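Local atomic coordinates of AP205 bacteriophage COAT protein (Acinetobacter phage ap205, PDB entry 5FS4), a protein that forms the protein shell that probably encloses the genome of a small single-stranded RNA bacteriophage. Residues N16-W20 against F30-L34; T24-T28 against V56-P60. The protein carries 2 engineered substitutions. All blocks are in the same frame, centred on the assembly; numbering follows the deposited sequence.

In the fold
Both contacts build on one antiparallel sheet, and their centres lie about 17 Å apart. Contact 1 joins strands 17-22 and 28-38 of a hairpin in regular register; contact 2 lies where the turn linking these strands meets the end of the next strand, 47-60. Five of the ten residues of contact 1 are buried, and its bonds run almost wholly from backbone to backbone, with aromatic packing on one face. Contact 2 has two buried residues among seven and relies on an arginine and a shared water instead. Each has a side facing the second subunit, mainly apolar packing in contact 1, mainly polar and charged groups in contact 2.

Contact 1: residues N16-W20 against F30-L34; sequences NKIVW and FSASL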
# COMPACT_ATOMS: atom_id res chain seq x y z
N ASN B 16 13.52 -12.24 10.26
CA ASN B 16 12.34 -11.42 10.34
C ASN B 16 12.25 -10.36 9.32
O ASN B 16 11.22 -9.78 9.20
CB ASN B 16 12.17 -10.89 11.75
CG ASN B 16 11.85 -11.99 12.74
OD1 ASN B 16 12.68 -12.36 13.57
ND2 ASN B 16 10.65 -12.56 12.61
N LYS B 17 13.30 -10.18 8.53
CA LYS B 17 13.36 -9.08 7.55
C LYS B 17 14.22 -9.43 6.34
O LYS B 17 15.42 -9.76 6.50
CB LYS B 17 13.90 -7.81 8.16
CG LYS B 17 13.75 -6.67 7.21
CD LYS B 17 14.18 -5.33 7.77
CE LYS B 17 13.81 -4.27 6.76
NZ LYS B 17 14.35 -2.96 7.13
N ILE B 18 13.60 -9.38 5.16
CA ILE B 18 14.34 -9.43 3.90
C ILE B 18 14.19 -8.12 3.13
O ILE B 18 13.11 -7.55 3.03
CB ILE B 18 13.91 -10.63 3.00
CG1 ILE B 18 14.17 -11.95 3.74
CG2 ILE B 18 14.67 -10.59 1.69
CD1 ILE B 18 13.52 -13.20 3.15
N VAL B 19 15.32 -7.67 2.58
CA VAL B 19 15.29 -6.55 1.58
C VAL B 19 15.68 -7.07 0.19
O VAL B 19 16.81 -7.59 0.00
CB VAL B 19 16.28 -5.41 1.94
CG1 VAL B 19 16.13 -4.25 0.96
CG2 VAL B 19 16.06 -4.93 3.38
N TRP B 20 14.81 -6.84 -0.79
CA TRP B 20 15.04 -7.25 -2.18
C TRP B 20 15.41 -5.96 -2.93
O TRP B 20 14.91 -4.86 -2.60
CB TRP B 20 13.77 -7.86 -2.81
CG TRP B 20 13.44 -9.23 -2.48
CD1 TRP B 20 13.77 -10.34 -3.21
CD2 TRP B 20 12.60 -9.69 -1.41
NE1 TRP B 20 13.22 -11.46 -2.64
CE2 TRP B 20 12.52 -11.10 -1.52
CE3 TRP B 20 11.93 -9.04 -0.34
CZ2 TRP B 20 11.85 -11.88 -0.59
CZ3 TRP B 20 11.24 -9.80 0.57
CH2 TRP B 20 11.18 -11.22 0.44
N PHE B 30 12.34 -3.44 -2.26
CA PHE B 30 11.11 -3.89 -1.63
C PHE B 30 11.54 -4.64 -0.38
O PHE B 30 12.27 -5.63 -0.51
CB PHE B 30 10.32 -4.84 -2.51
CG PHE B 30 9.08 -5.35 -1.85
CD1 PHE B 30 8.01 -4.46 -1.65
CD2 PHE B 30 9.03 -6.67 -1.35
CE1 PHE B 30 6.85 -4.88 -1.03
CE2 PHE B 30 7.86 -7.09 -0.69
CZ PHE B 30 6.79 -6.19 -0.56
N SER B 31 11.05 -4.23 0.79
CA SER B 31 11.42 -4.93 2.02
C SER B 31 10.21 -5.47 2.75
O SER B 31 9.15 -4.88 2.73
CB SER B 31 12.26 -3.99 2.87
OG SER B 31 11.42 -3.07 3.50
N ALA B 32 10.37 -6.61 3.41
CA ALA B 32 9.27 -7.23 4.19
C ALA B 32 9.83 -7.53 5.60
O ALA B 32 10.87 -8.19 5.74
CB ALA B 32 8.79 -8.53 3.47
N SER B 33 9.18 -6.99 6.63
CA SER B 33 9.67 -7.13 7.99
C SER B 33 8.49 -7.63 8.81
O SER B 33 7.45 -6.98 8.84
CB SER B 33 10.09 -5.77 8.50
OG SER B 33 10.53 -5.92 9.84
N LEU B 34 8.63 -8.77 9.47
CA LEU B 34 7.48 -9.38 10.16
C LEU B 34 7.72 -9.58 11.67
O LEU B 34 8.79 -10.05 12.06
CB LEU B 34 7.20 -10.76 9.58
CG LEU B 34 7.15 -10.97 8.06
CD1 LEU B 34 6.74 -12.38 7.77
CD2 LEU B 34 6.14 -10.00 7.46
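In the antiparallel beta hairpin of strands 17-22 and 28-38, part of the five-stranded sheet of the coat protein, Asn16-Trp20 and Phe30-Leu34 face each other, with Asn16 just ahead of the first strand. Ile18 with Ala32 and Trp20 with Phe30 are hydrogen-bonded pairs, each closed by two backbone bonds; Ala32 N reaches Ile18 O at 2.9 Å and Trp20 N reaches Phe30 O at 2.8 Å. At the other end, past the non-hydrogen-bonded pair Lys17 and Ser33, Leu34 N gives a nearly straight bond (166°) to Asn16 O, while the amide ND2 of Asn16 adds a weak one to Leu34 O at 3.2 Å.

With Trp20 CG beside the backbone N (chi1 -78°), the six-membered ring of the indole is carried back toward Ala32, and Trp20 CZ3 stands 4.0 Å from Ala32 CB. Phe30 O lies in the indole plane at the ring edge, 3.4 Å from Trp20 CE3. The Phe30 side chain runs alongside in the same direction, its CD2 3.9 Å from Trp20 CE3. Ile18 CG2 rests on one indole face, offset toward the rim.

On the other face of the sheet, the extended aliphatic chain of Lys17 passes over Ser33 and on toward Ser31, its CG 4.0 Å from Ser33 CB. Val19 meets Ser31 there through CG2.

Strand 5-14 flanks 17-22, with Pro10 against Ile18 and Trp20, and strand 47-60 flanks 28-38, with Tyr53 against Ala32 and Leu34. The Trp20 and Phe30 face packs on the second subunit, including its Ile126, Asn105 and Leu109, the latter two on its helix 92-111.

Contact 2: residues T24-T28 against V56-P60; sequences TRLST and VYKRP
Arg25 CG lies anti to the backbone N (chi1 -178°), and the chain stays extended to NE, carrying the guanidinium across Tyr57 to the backbone of Lys58. There Arg25 NH2 donates to Lys58 O at 2.7 Å, a nearly straight bond (164°) with the oxygen in the guanidinium plane. The guanidinium and phenol planes are only 20° apart, though the two side chains cross at about a right angle.

A single water ties the type I turn Arg25-Thr28 to the strand. It accepts from Arg25 NE and from Lys58 N, each at 3.0 Å, donates to Thr28 OG1 at 2.8 Å, and bonds to Ser27 OG at 2.9 Å. This water also sits over the centre of the Tyr57 ring, whose opposite face carries the Arg59 guanidinium. Thr28 OG1 approaches the ring obliquely, 3.4 Å from Tyr57 CD2, and Ser27 CB packs on Lys58 CG at 3.7 Å.

The Tyr57 hydroxyl bonds to Asp130 of the second subunit, and Arg59 forms a salt bridge with Glu98 on that subunit's helix 92-111. Within the chain, the turn joins strands 17-22 and 28-38, while strand 76-88 borders Val56-Pro60, with Asn76 against Lys58 and Pro60.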
# COMPACT_ATOMS: atom_id res chain seq x y z
N THR B 24 19.84 -4.38 -11.50
CA THR B 24 20.12 -3.41 -12.51
C THR B 24 19.82 -2.01 -12.04
O THR B 24 20.06 -1.10 -12.82
CB THR B 24 19.32 -3.72 -13.82
OG1 THR B 24 17.93 -3.25 -13.74
CG2 THR B 24 19.32 -5.21 -14.12
N ARG B 25 19.21 -1.82 -10.85
CA ARG B 25 18.89 -0.47 -10.36
C ARG B 25 18.73 -0.60 -8.85
O ARG B 25 17.60 -0.80 -8.28
CB ARG B 25 17.63 0.17 -11.02
CG ARG B 25 17.34 1.58 -10.54
CD ARG B 25 16.21 2.23 -11.35
NE ARG B 25 15.98 3.63 -11.02
CZ ARG B 25 16.57 4.66 -11.63
NH1 ARG B 25 17.50 4.45 -12.59
NH2 ARG B 25 16.29 5.91 -11.27
N LEU B 26 19.90 -0.58 -8.22
CA LEU B 26 20.01 -1.02 -6.83
C LEU B 26 19.22 -0.17 -5.88
O LEU B 26 18.84 -0.65 -4.81
CB LEU B 26 21.46 -1.10 -6.43
CG LEU B 26 22.17 -2.28 -7.14
CD1 LEU B 26 23.67 -2.04 -7.17
CD2 LEU B 26 21.79 -3.64 -6.51
N SER B 27 18.90 1.07 -6.27
CA SER B 27 18.04 1.96 -5.46
C SER B 27 16.54 1.57 -5.44
O SER B 27 15.79 2.10 -4.64
CB SER B 27 18.16 3.42 -5.93
OG SER B 27 17.76 3.62 -7.26
N THR B 28 16.11 0.69 -6.34
CA THR B 28 14.76 0.08 -6.26
C THR B 28 14.73 -1.05 -5.21
O THR B 28 15.45 -2.07 -5.34
CB THR B 28 14.29 -0.43 -7.62
OG1 THR B 28 14.36 0.66 -8.51
CG2 THR B 28 12.81 -0.84 -7.56
N VAL B 56 10.31 1.21 -2.60
CA VAL B 56 11.05 2.43 -2.82
C VAL B 56 11.55 2.48 -4.25
O VAL B 56 12.04 1.51 -4.78
CB VAL B 56 12.26 2.61 -1.86
CG1 VAL B 56 13.10 3.81 -2.21
CG2 VAL B 56 11.80 2.69 -0.42
N TYR B 57 11.27 3.62 -4.88
CA TYR B 57 11.83 3.93 -6.22
C TYR B 57 12.35 5.35 -6.23
O TYR B 57 11.68 6.28 -5.70
CB TYR B 57 10.77 3.69 -7.34
CG TYR B 57 11.34 3.52 -8.77
CD1 TYR B 57 11.76 4.61 -9.52
CD2 TYR B 57 11.48 2.23 -9.34
CE1 TYR B 57 12.30 4.43 -10.79
CE2 TYR B 57 12.03 2.05 -10.58
CZ TYR B 57 12.42 3.14 -11.31
OH TYR B 57 12.96 2.96 -12.55
N LYS B 58 13.51 5.52 -6.85
CA LYS B 58 14.11 6.80 -7.11
C LYS B 58 13.78 7.23 -8.50
O LYS B 58 14.39 6.79 -9.49
CB LYS B 58 15.62 6.76 -6.85
CG LYS B 58 15.95 6.34 -5.41
CD LYS B 58 15.21 7.22 -4.36
CE LYS B 58 16.17 7.93 -3.43
NZ LYS B 58 16.71 6.90 -2.47
N ARG B 59 12.84 8.16 -8.57
CA ARG B 59 12.23 8.55 -9.82
C ARG B 59 12.64 9.95 -10.25
O ARG B 59 12.39 10.90 -9.53
CB ARG B 59 10.71 8.51 -9.62
CG ARG B 59 9.84 8.78 -10.86
CD ARG B 59 9.82 7.67 -11.89
NE ARG B 59 9.35 6.43 -11.34
CZ ARG B 59 9.43 5.26 -11.94
NH1 ARG B 59 9.94 5.17 -13.15
NH2 ARG B 59 9.01 4.18 -11.31
N PRO B 60 13.25 10.09 -11.45
CA PRO B 60 13.60 11.40 -12.00
C PRO B 60 12.41 12.35 -11.95
O PRO B 60 11.30 12.00 -12.34
CB PRO B 60 14.01 11.08 -13.46
CG PRO B 60 14.36 9.65 -13.46
CD PRO B 60 13.42 9.03 -12.47
O HOH W 1 15.07 3.31 -8.17